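Long-range contacts in chitinase (Thermococcus chitonophagus, PDB 5XSW), which probably hydrolyses the beta-1,4 links of chitin as an endochitinase, this chain holding the probable catalytic domain, with N-acetylglucosamine sugars bound, after an N-terminal domain of antiparallel beta-sheets: residues 212-217 and 240-245; 182-187 and 287-292; 200-205 and 380-385. All coordinates share one frame; numbering follows the deposited sequence.

Contact 1: 212-217 and 240-245; sequences KENWGT and PVQIDH. With NAG (2-acetamido-2-deoxy-beta-D-glucopyranose), chain C; NDG (2-acetamido-2-deoxy-alpha-D-glucopyranose), chain B; PO4 (phosphate ion), chain F.
Trp215, which leaves helix 203-214 with positive phi, and Val241, in the loop after strand 235-239, bring their CA atoms within 4.7 Å of each other. The side-chain amide of Asn214 grips the main chain of Gln242 with two hydrogen bonds: OD1 accepts from Gln242 N at 2.9 Å, and ND2 donates to Gln242 O at 3.0 Å, the oxygen lying close to the amide plane of Asn214. ND2 nevertheless stands above the carbonyl plane of Gln242, whose oxygen takes His245 N on the opposite face, closing the type I turn from Gln242 to His245. Beside this pair Pro240 lies over one face of the Trp215 indole, crossing it at a slant, in a CH-pi contact, with CB 3.6 Å from the centroid of the five-membered ring and almost on its normal. The same indole has O6 of the alpha sugar at its edge. A water donates to Asn214 OD1 and Pro240 O and also bonds to that sugar hydroxyl. Lys212 NZ donates to O3 of the alpha sugar at 2.9 Å, while Glu213 accepts from the beta sugar twice, by OE2 from O4 and by its backbone O from N2. His374 holds the other carboxylate oxygen, OE1. With both ends of its amide engaged by Gln242, Asn214 is fixed in rotation, so the loop is tied to the helix end that binds the sugars.

Contact 2: 182-187 and 287-292; sequences WVPNKY and TAWITS
Pro184 and Asn185 meet the indole of Trp289 where two helix starts come together: the N-cap turn leading into helix 186-199 and the first turn of helix 288-311. The tight part is the approach of Asn185 to the ring. Its ND2 stands 3.2 Å above the indole plane, offset toward the rim, and is 3.4 Å from Trp289 CD2. Amide and ring planes are 88° apart, so the amide stands upright over the indole instead of stacking on it. A chi1 of 60° places CG between the backbone N and the carbonyl carbon, and a chi2 of 69° sets the turn of the amide, with OD1 at the helix start and ND2 over the indole. There OD1 accepts from Phe188 N and, in a weak bond, from Tyr187 N. The oxygen thus caps the helix while the nitrogen lies over the indole face. Farther out, the Pro184 and Trp289 side chains cross at about a right angle, Pro184 CB reaching 3.8 Å from Trp289 CH2. Trp239 of strand 235-239 touches both Pro184 and Trp289.

The looser side lies at the partly exposed Tyr187, which starts toward Ile290 but carries its ring away from it. The phenol OH bonds to Asp401 and to a glycerol, probably from the crystallisation liquor, and the ring packs edge-to-face on Tyr404, so helix 399-412 takes up this end. What is left across the segments here is made by Tyr187 CB and O against Ile290 CG1. The two backbones are nearest at this point, the CA atoms of Tyr187 and Ile290 being 5.8 Å apart, and Ile290 CG1 sits 3.6 Å from Tyr187 O and 3.8 Å from Tyr187 CB.

Contact 3: 200-205 and 380-385; sequences KVNPNF and NITATM
Asn204 and Met385 cross at a slant, the amide of the first lying against the bent side chain of the second. Met385 CB is 3.5 Å from Asn204 CG, and its methyl CE comes to 3.4 Å from Asn204 OD1. A chi3 of 81° bends CE toward the amide, adding its contact to that of CB, while SD sits by the backbone O of Asn204. The amide's polar atoms are bonded beyond this pair: ND2 donates to Asp386 and OD1 accepts from Gly165 N. The methionine therefore packs on a carboxamide that is already held at both ends.

One turn earlier on helix 374-386, Thr382 faces the start of helix 203-214 with both of its branches. The Thr382 and Asn202 side chains slide past each other in opposite directions, with Thr382 CG2 3.7 Å from Asn202 ND2. OG1 of Thr382 is 3.5 Å from Phe205 CA and approaches the phenyl obliquely, but its hydrogen bond goes to Val378 O within its own helix. With no hydrogen bond across the segments, the fit here rests on van der Waals contact. Asn202 is the N-cap of helix 203-214: OD1 accepts from Asn204 N at 3.0 Å, the donor standing well above the carbonyl plane, and ND2 donates to Asp386 and Gly150. Asp386 OD1 thus collects both Asn202 and Asn204 next to the buried contact.

Phe205 touches Thr382 through CB and CD1, but its CB points away overall, and the ring meets Phe151 edge-to-face and packs on helix 327-338. Met385 reaches strand 179-181 at Met181 and, with Thr382, leans on later residues of helix 203-214; the start of that helix thus touches both helix 374-386 and, through Phe205, helix 327-338.

How the contacts relate
Contacts 1 and 3 lie at opposite ends of helix 203-214: contact 3 packs its capped start on helix 374-386, and contact 1 presents its last turn to the sugars. Their centres are 18 Å apart. Helix 374-386 begins at the pocket, where its His374 bonds to Glu213 of contact 1. Contact 2, centred 13 Å from contact 1, touches it directly: Thr217 O and Trp182 N are 2.9 Å apart, a probable hydrogen bond, and Ile243 CD1 packs on Trp289 CZ2. Contacts 2 and 3 do not touch. Both stand back from the glycan, the side chains of Trp289 and Phe205 each lying about 13 Å from a bound N-acetylglucosamine.

Contact 1: 212-217 and 240-245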
loop_
_atom_site.group_PDB
_atom_site.type_symbol
_atom_site.label_atom_id
_atom_site.label_comp_id
_atom_site.label_asym_id
_atom_site.label_seq_id
_atom_site.Cartn_x
_atom_site.Cartn_y
_atom_site.Cartn_z
ATOM N N LYS A 212 12.716 16.752 7.756
ATOM C CA LYS A 212 13.568 15.546 7.708
ATOM C C LYS A 212 13.388 14.829 6.370
ATOM O O LYS A 212 14.393 14.457 5.713
ATOM C CB LYS A 212 13.234 14.604 8.892
ATOM C CG LYS A 212 13.939 13.231 8.791
ATOM C CD LYS A 212 15.477 13.420 8.764
ATOM C CE LYS A 212 16.139 12.296 7.979
ATOM N NZ LYS A 212 17.593 12.444 7.787
ATOM N N GLU A 213 12.146 14.632 5.955
ATOM C CA GLU A 213 11.861 13.803 4.756
ATOM C C GLU A 213 12.347 14.425 3.466
ATOM O O GLU A 213 12.826 13.701 2.574
ATOM C CB GLU A 213 10.363 13.542 4.612
ATOM C CG GLU A 213 9.851 12.548 5.704
ATOM C CD GLU A 213 10.344 11.125 5.512
ATOM O OE1 GLU A 213 9.986 10.302 6.398
ATOM O OE2 GLU A 213 10.997 10.816 4.458
ATOM N N ASN A 214 12.174 15.748 3.318
ATOM C CA ASN A 214 12.552 16.381 2.036
ATOM C C ASN A 214 12.710 17.882 2.139
ATOM O O ASN A 214 12.385 18.603 1.197
ATOM C CB ASN A 214 11.470 16.012 0.982
ATOM C CG ASN A 214 11.847 16.352 -0.479
ATOM O OD1 ASN A 214 13.013 16.559 -0.825
ATOM N ND2 ASN A 214 10.809 16.415 -1.348
ATOM N N TRP A 215 13.178 18.348 3.288
ATOM C CA TRP A 215 13.443 19.781 3.463
ATOM C C TRP A 215 12.184 20.586 3.108
ATOM O O TRP A 215 12.291 21.682 2.594
ATOM C CB TRP A 215 14.625 20.229 2.552
ATOM C CG TRP A 215 15.990 19.922 3.076
ATOM C CD1 TRP A 215 16.783 18.805 2.747
ATOM C CD2 TRP A 215 16.738 20.660 4.067
ATOM N NE1 TRP A 215 17.987 18.902 3.401
ATOM C CE2 TRP A 215 17.985 20.001 4.230
ATOM C CE3 TRP A 215 16.493 21.837 4.799
ATOM C CZ2 TRP A 215 18.992 20.481 5.091
ATOM C CZ3 TRP A 215 17.511 22.323 5.656
ATOM C CH2 TRP A 215 18.728 21.613 5.826
ATOM N N GLY A 216 10.989 20.049 3.348
ATOM C CA GLY A 216 9.798 20.731 2.813
ATOM C C GLY A 216 9.552 22.062 3.522
ATOM O O GLY A 216 9.043 23.015 2.941
ATOM N N THR A 217 10.018 22.153 4.761
ATOM C CA THR A 217 9.591 23.192 5.714
ATOM C C THR A 217 10.781 23.772 6.446
ATOM O O THR A 217 10.641 24.260 7.542
ATOM C CB THR A 217 8.624 22.573 6.754
ATOM O OG1 THR A 217 9.265 21.370 7.250
ATOM C CG2 THR A 217 7.326 22.160 6.074
ATOM N N PRO A 240 16.578 23.305 0.268
ATOM C CA PRO A 240 17.084 22.088 -0.411
ATOM C C PRO A 240 16.015 21.040 -0.669
ATOM O O PRO A 240 16.299 19.843 -0.668
ATOM C CB PRO A 240 18.159 21.543 0.582
ATOM C CG PRO A 240 18.404 22.719 1.625
ATOM C CD PRO A 240 16.995 23.377 1.690
ATOM N N VAL A 241 14.776 21.474 -0.852
ATOM C CA VAL A 241 13.693 20.560 -1.166
ATOM C C VAL A 241 13.822 19.958 -2.593
ATOM O O VAL A 241 14.217 20.650 -3.549
ATOM C CB VAL A 241 12.348 21.311 -1.020
ATOM C CG1 VAL A 241 12.259 22.475 -2.027
ATOM C CG2 VAL A 241 11.137 20.373 -1.281
ATOM N N GLN A 242 13.482 18.683 -2.787
ATOM C CA GLN A 242 13.288 18.178 -4.171
ATOM C C GLN A 242 11.835 18.401 -4.464
ATOM O O GLN A 242 10.979 17.554 -4.140
ATOM C CB GLN A 242 13.675 16.682 -4.319
ATOM C CG GLN A 242 15.154 16.464 -4.003
ATOM C CD GLN A 242 15.584 14.982 -3.932
ATOM O OE1 GLN A 242 14.930 14.086 -4.477
ATOM N NE2 GLN A 242 16.680 14.745 -3.267
ATOM N N ILE A 243 11.515 19.540 -5.075
ATOM C CA ILE A 243 10.136 20.023 -5.031
ATOM C C ILE A 243 9.251 19.276 -5.999
ATOM O O ILE A 243 8.018 19.288 -5.881
ATOM C CB ILE A 243 10.059 21.584 -5.346
ATOM C CG1 ILE A 243 8.689 22.177 -4.928
ATOM C CG2 ILE A 243 10.203 21.833 -6.896
ATOM C CD1 ILE A 243 8.497 22.366 -3.463
ATOM N N ASP A 244 9.846 18.637 -7.009
ATOM C CA ASP A 244 9.036 17.858 -7.940
ATOM C C ASP A 244 8.956 16.355 -7.617
ATOM O O ASP A 244 8.469 15.553 -8.409
ATOM C CB ASP A 244 9.580 18.014 -9.344
ATOM C CG ASP A 244 9.553 19.489 -9.773
ATOM O OD1 ASP A 244 8.487 20.144 -9.608
ATOM O OD2 ASP A 244 10.609 19.989 -10.134
ATOM N N HIS A 245 9.443 15.967 -6.463
ATOM C CA HIS A 245 9.389 14.534 -6.096
ATOM C C HIS A 245 7.941 14.054 -6.013
ATOM O O HIS A 245 7.110 14.683 -5.371
ATOM C CB HIS A 245 10.109 14.320 -4.771
ATOM C CG HIS A 245 10.520 12.901 -4.550
ATOM N ND1 HIS A 245 9.594 11.890 -4.418
ATOM C CD2 HIS A 245 11.747 12.312 -4.492
ATOM C CE1 HIS A 245 10.230 10.738 -4.216
ATOM N NE2 HIS A 245 11.533 10.964 -4.273
HETATM C C1 NAG C . 15.369 11.457 3.032
HETATM C C2 NAG C . 14.587 10.907 1.901
HETATM C C3 NAG C . 13.354 10.165 2.390
HETATM C C4 NAG C . 13.673 9.137 3.434
HETATM C C5 NAG C . 14.409 9.791 4.531
HETATM C C6 NAG C . 14.796 8.741 5.537
HETATM C C7 NAG C . 14.459 12.011 -0.376
HETATM C C8 NAG C . 13.974 13.205 -1.239
HETATM N N2 NAG C . 14.196 12.018 1.008
HETATM O O3 NAG C . 12.642 9.519 1.313
HETATM O O4 NAG C . 12.466 8.648 4.056
HETATM O O5 NAG C . 15.645 10.419 4.040
HETATM O O6 NAG C . 15.593 9.475 6.458
HETATM O O7 NAG C . 15.049 11.029 -0.841
HETATM C C1 NDG B . 20.107 13.888 3.598
HETATM C C2 NDG B . 19.595 12.865 4.606
HETATM C C3 NDG B . 18.492 12.021 4.058
HETATM C C4 NDG B . 17.373 12.796 3.387
HETATM C C5 NDG B . 17.950 13.769 2.353
HETATM C C6 NDG B . 16.913 14.774 1.874
HETATM C C7 NDG B . 21.206 12.032 6.327
HETATM C C8 NDG B . 22.375 11.080 6.766
HETATM O O5 NDG B . 18.980 14.602 2.934
HETATM O O3 NDG B . 17.951 11.268 5.173
HETATM O O4 NDG B . 16.619 11.915 2.554
HETATM O O6 NDG B . 17.442 15.561 0.799
HETATM O O7 NDG B . 20.642 12.768 7.114
HETATM N N2 NDG B . 20.721 12.020 4.982
HETATM O O1 NDG B . 20.767 13.255 2.586
HETATM P P PO4 F . 13.568 18.937 -7.930
HETATM O O1 PO4 F . 13.276 19.323 -9.384
HETATM O O2 PO4 F . 13.553 20.256 -7.044
HETATM O O3 PO4 F . 14.963 18.407 -7.826
HETATM O O4 PO4 F . 12.587 17.810 -7.468
HETATM O O HOH W 1 15.484 17.170 -0.040
#

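Contact 2: 182-187 and 287-292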
loop_
_atom_site.group_PDB
_atom_site.type_symbol
_atom_site.label_atom_id
_atom_site.label_comp_id
_atom_site.label_asym_id
_atom_site.label_seq_id
_atom_site.Cartn_x
_atom_site.Cartn_y
_atom_site.Cartn_z
ATOM N N TRP A 182 10.376 27.129 8.164
ATOM C CA TRP A 182 9.567 28.120 7.439
ATOM C C TRP A 182 8.378 27.404 6.839
ATOM O O TRP A 182 8.388 26.173 6.601
ATOM C CB TRP A 182 10.386 28.880 6.346
ATOM C CG TRP A 182 10.387 28.225 4.997
ATOM C CD1 TRP A 182 10.803 26.935 4.718
ATOM C CD2 TRP A 182 10.001 28.795 3.758
ATOM N NE1 TRP A 182 10.695 26.687 3.372
ATOM C CE2 TRP A 182 10.219 27.817 2.758
ATOM C CE3 TRP A 182 9.500 30.066 3.374
ATOM C CZ2 TRP A 182 9.926 28.040 1.416
ATOM C CZ3 TRP A 182 9.197 30.275 2.020
ATOM C CH2 TRP A 182 9.409 29.270 1.068
ATOM N N VAL A 183 7.320 28.166 6.655
ATOM C CA VAL A 183 6.084 27.669 6.105
ATOM C C VAL A 183 6.051 28.125 4.640
ATOM O O VAL A 183 5.985 29.335 4.383
ATOM C CB VAL A 183 4.868 28.237 6.879
ATOM C CG1 VAL A 183 3.581 27.927 6.103
ATOM C CG2 VAL A 183 4.836 27.648 8.359
ATOM N N PRO A 184 6.100 27.182 3.669
ATOM C CA PRO A 184 6.199 27.627 2.258
ATOM C C PRO A 184 5.057 28.515 1.761
ATOM O O PRO A 184 5.298 29.415 0.975
ATOM C CB PRO A 184 6.188 26.287 1.469
ATOM C CG PRO A 184 6.868 25.311 2.444
ATOM C CD PRO A 184 6.302 25.720 3.808
ATOM N N ASN A 185 3.818 28.250 2.177
ATOM C CA ASN A 185 2.720 29.151 1.794
ATOM C C ASN A 185 1.538 28.917 2.700
ATOM O O ASN A 185 1.534 27.977 3.508
ATOM C CB ASN A 185 2.299 28.954 0.331
ATOM C CG ASN A 185 1.814 27.523 0.044
ATOM O OD1 ASN A 185 0.766 27.116 0.513
ATOM N ND2 ASN A 185 2.529 26.796 -0.843
ATOM N N LYS A 186 0.532 29.772 2.566
ATOM C CA LYS A 186 -0.554 29.793 3.525
ATOM C C LYS A 186 -1.510 28.671 3.248
ATOM O O LYS A 186 -2.310 28.330 4.127
ATOM C CB LYS A 186 -1.280 31.161 3.440
ATOM C CG LYS A 186 -1.951 31.351 2.069
ATOM C CD LYS A 186 -2.690 32.726 2.006
ATOM C CE LYS A 186 -1.776 33.919 1.941
ATOM N NZ LYS A 186 -2.590 35.090 1.425
ATOM N N TYR A 187 -1.523 28.127 2.016
ATOM C CA TYR A 187 -2.476 27.044 1.748
ATOM C C TYR A 187 -1.996 25.779 2.471
ATOM O O TYR A 187 -2.775 25.027 3.049
ATOM C CB TYR A 187 -2.653 26.796 0.231
ATOM C CG TYR A 187 -3.040 28.091 -0.429
ATOM C CD1 TYR A 187 -4.242 28.709 -0.107
ATOM C CD2 TYR A 187 -2.172 28.741 -1.311
ATOM C CE1 TYR A 187 -4.583 29.951 -0.673
ATOM C CE2 TYR A 187 -2.500 29.976 -1.862
ATOM C CZ TYR A 187 -3.719 30.561 -1.551
ATOM O OH TYR A 187 -4.043 31.790 -2.089
ATOM N N THR A 287 -2.684 22.065 -5.571
ATOM C CA THR A 287 -3.630 21.639 -4.541
ATOM C C THR A 287 -2.982 20.670 -3.565
ATOM O O THR A 287 -3.483 20.483 -2.439
ATOM C CB THR A 287 -4.906 20.971 -5.144
ATOM O OG1 THR A 287 -4.557 19.812 -5.938
ATOM C CG2 THR A 287 -5.731 22.057 -5.981
ATOM N N ALA A 288 -1.870 20.043 -3.968
ATOM C CA ALA A 288 -1.173 19.107 -3.046
ATOM C C ALA A 288 -0.578 19.864 -1.832
ATOM O O ALA A 288 -0.223 19.256 -0.838
ATOM C CB ALA A 288 -0.065 18.319 -3.834
ATOM N N TRP A 289 -0.443 21.189 -1.903
ATOM C CA TRP A 289 -0.005 21.924 -0.706
ATOM C C TRP A 289 -1.061 21.758 0.419
ATOM O O TRP A 289 -0.753 21.779 1.592
ATOM C CB TRP A 289 0.184 23.403 -1.005
ATOM C CG TRP A 289 1.519 23.684 -1.757
ATOM C CD1 TRP A 289 1.657 24.214 -3.036
ATOM C CD2 TRP A 289 2.812 23.453 -1.265
ATOM N NE1 TRP A 289 3.006 24.297 -3.345
ATOM C CE2 TRP A 289 3.732 23.878 -2.257
ATOM C CE3 TRP A 289 3.317 22.938 -0.041
ATOM C CZ2 TRP A 289 5.115 23.792 -2.082
ATOM C CZ3 TRP A 289 4.714 22.876 0.140
ATOM C CH2 TRP A 289 5.596 23.301 -0.880
ATOM N N ILE A 290 -2.306 21.593 0.034
ATOM C CA ILE A 290 -3.362 21.404 1.012
ATOM C C ILE A 290 -3.559 19.924 1.326
ATOM O O ILE A 290 -3.645 19.530 2.495
ATOM C CB ILE A 290 -4.690 21.996 0.482
ATOM C CG1 ILE A 290 -4.584 23.514 0.390
ATOM C CG2 ILE A 290 -5.873 21.533 1.337
ATOM C CD1 ILE A 290 -5.810 24.198 -0.440
ATOM N N THR A 291 -3.661 19.083 0.295
ATOM C CA THR A 291 -3.960 17.685 0.559
ATOM C C THR A 291 -2.802 16.930 1.227
ATOM O O THR A 291 -3.069 16.020 2.018
ATOM C CB THR A 291 -4.371 16.896 -0.725
ATOM O OG1 THR A 291 -3.382 17.049 -1.760
ATOM C CG2 THR A 291 -5.732 17.408 -1.242
ATOM N N SER A 292 -1.552 17.300 0.958
ATOM C CA SER A 292 -0.465 16.420 1.398
ATOM C C SER A 292 -0.277 16.407 2.953
ATOM O O SER A 292 -0.043 15.352 3.506
ATOM C CB SER A 292 0.875 16.741 0.709
ATOM O OG SER A 292 1.450 18.012 0.974
#

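Contact 3: 200-205 and 380-385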
loop_
_atom_site.group_PDB
_atom_site.type_symbol
_atom_site.label_atom_id
_atom_site.label_comp_id
_atom_site.label_asym_id
_atom_site.label_seq_id
_atom_site.Cartn_x
_atom_site.Cartn_y
_atom_site.Cartn_z
ATOM N N LYS A 200 -6.009 16.013 15.515
ATOM C CA LYS A 200 -5.317 16.414 16.769
ATOM C C LYS A 200 -3.825 16.310 16.642
ATOM O O LYS A 200 -3.109 16.192 17.647
ATOM C CB LYS A 200 -5.794 15.567 17.979
ATOM C CG LYS A 200 -7.340 15.371 17.979
ATOM C CD LYS A 200 -8.078 16.750 17.872
ATOM C CE LYS A 200 -9.589 16.457 17.736
ATOM N NZ LYS A 200 -10.415 17.744 17.625
ATOM N N VAL A 201 -3.329 16.381 15.398
ATOM C CA VAL A 201 -1.887 16.356 15.175
ATOM C C VAL A 201 -1.246 17.731 15.307
ATOM O O VAL A 201 -1.727 18.707 14.689
ATOM C CB VAL A 201 -1.576 15.807 13.714
ATOM C CG1 VAL A 201 -0.038 15.733 13.477
ATOM C CG2 VAL A 201 -2.254 14.408 13.615
ATOM N N ASN A 202 -0.202 17.795 16.131
ATOM C CA ASN A 202 0.629 18.970 16.395
ATOM C C ASN A 202 1.262 19.466 15.093
ATOM O O ASN A 202 2.033 18.743 14.476
ATOM C CB ASN A 202 1.743 18.573 17.376
ATOM C CG ASN A 202 2.689 19.716 17.741
ATOM O OD1 ASN A 202 2.512 20.883 17.342
ATOM N ND2 ASN A 202 3.686 19.392 18.541
ATOM N N PRO A 203 0.932 20.688 14.668
ATOM C CA PRO A 203 1.523 21.214 13.436
ATOM C C PRO A 203 3.034 21.194 13.484
ATOM O O PRO A 203 3.650 21.007 12.433
ATOM C CB PRO A 203 1.005 22.703 13.373
ATOM C CG PRO A 203 -0.243 22.701 14.228
ATOM C CD PRO A 203 0.008 21.635 15.321
ATOM N N ASN A 204 3.647 21.379 14.659
ATOM C CA ASN A 204 5.110 21.380 14.701
ATOM C C ASN A 204 5.683 19.964 14.349
ATOM O O ASN A 204 6.784 19.826 13.814
ATOM C CB ASN A 204 5.596 21.756 16.099
ATOM C CG ASN A 204 5.366 23.241 16.414
ATOM O OD1 ASN A 204 5.282 24.083 15.511
ATOM N ND2 ASN A 204 5.230 23.549 17.709
ATOM N N PHE A 205 4.926 18.938 14.685
ATOM C CA PHE A 205 5.400 17.567 14.400
ATOM C C PHE A 205 5.382 17.374 12.843
ATOM O O PHE A 205 6.333 16.857 12.279
ATOM C CB PHE A 205 4.514 16.527 15.067
ATOM C CG PHE A 205 4.924 15.110 14.705
ATOM C CD1 PHE A 205 5.999 14.535 15.357
ATOM C CD2 PHE A 205 4.285 14.418 13.657
ATOM C CE1 PHE A 205 6.461 13.242 15.015
ATOM C CE2 PHE A 205 4.736 13.115 13.280
ATOM C CZ PHE A 205 5.826 12.543 13.982
ATOM N N ASN A 380 13.689 16.057 18.022
ATOM C CA ASN A 380 14.414 17.283 18.391
ATOM C C ASN A 380 13.801 18.537 17.761
ATOM O O ASN A 380 13.637 19.570 18.421
ATOM C CB ASN A 380 15.887 17.164 17.989
ATOM C CG ASN A 380 16.634 16.156 18.900
ATOM O OD1 ASN A 380 16.326 16.005 20.104
ATOM N ND2 ASN A 380 17.566 15.426 18.318
ATOM N N ILE A 381 13.446 18.462 16.487
ATOM C CA ILE A 381 12.877 19.663 15.840
ATOM C C ILE A 381 11.480 19.978 16.395
ATOM O O ILE A 381 11.147 21.158 16.631
ATOM C CB ILE A 381 12.844 19.501 14.273
ATOM C CG1 ILE A 381 14.279 19.485 13.748
ATOM C CG2 ILE A 381 12.055 20.646 13.594
ATOM C CD1 ILE A 381 14.393 19.267 12.190
ATOM N N THR A 382 10.655 18.956 16.601
ATOM C CA THR A 382 9.333 19.185 17.183
ATOM C C THR A 382 9.487 19.882 18.559
ATOM O O THR A 382 8.761 20.855 18.852
ATOM C CB THR A 382 8.549 17.848 17.356
ATOM O OG1 THR A 382 8.485 17.183 16.087
ATOM C CG2 THR A 382 7.102 18.036 17.865
ATOM N N ALA A 383 10.382 19.351 19.401
ATOM C CA ALA A 383 10.612 19.929 20.742
ATOM C C ALA A 383 11.091 21.394 20.617
ATOM O O ALA A 383 10.600 22.269 21.310
ATOM C CB ALA A 383 11.648 19.083 21.535
ATOM N N THR A 384 12.051 21.657 19.745
ATOM C CA THR A 384 12.555 23.036 19.537
ATOM C C THR A 384 11.480 24.002 19.050
ATOM O O THR A 384 11.394 25.128 19.528
ATOM C CB THR A 384 13.743 23.031 18.547
ATOM O OG1 THR A 384 14.728 22.114 19.067
ATOM C CG2 THR A 384 14.396 24.428 18.396
ATOM N N MET A 385 10.662 23.570 18.093
ATOM C CA MET A 385 9.556 24.391 17.621
ATOM C C MET A 385 8.545 24.651 18.736
ATOM O O MET A 385 8.034 25.762 18.875
ATOM C CB MET A 385 8.860 23.696 16.435
ATOM C CG MET A 385 9.749 23.686 15.185
ATOM S SD MET A 385 8.889 22.875 13.841
ATOM C CE MET A 385 7.829 24.225 13.244
#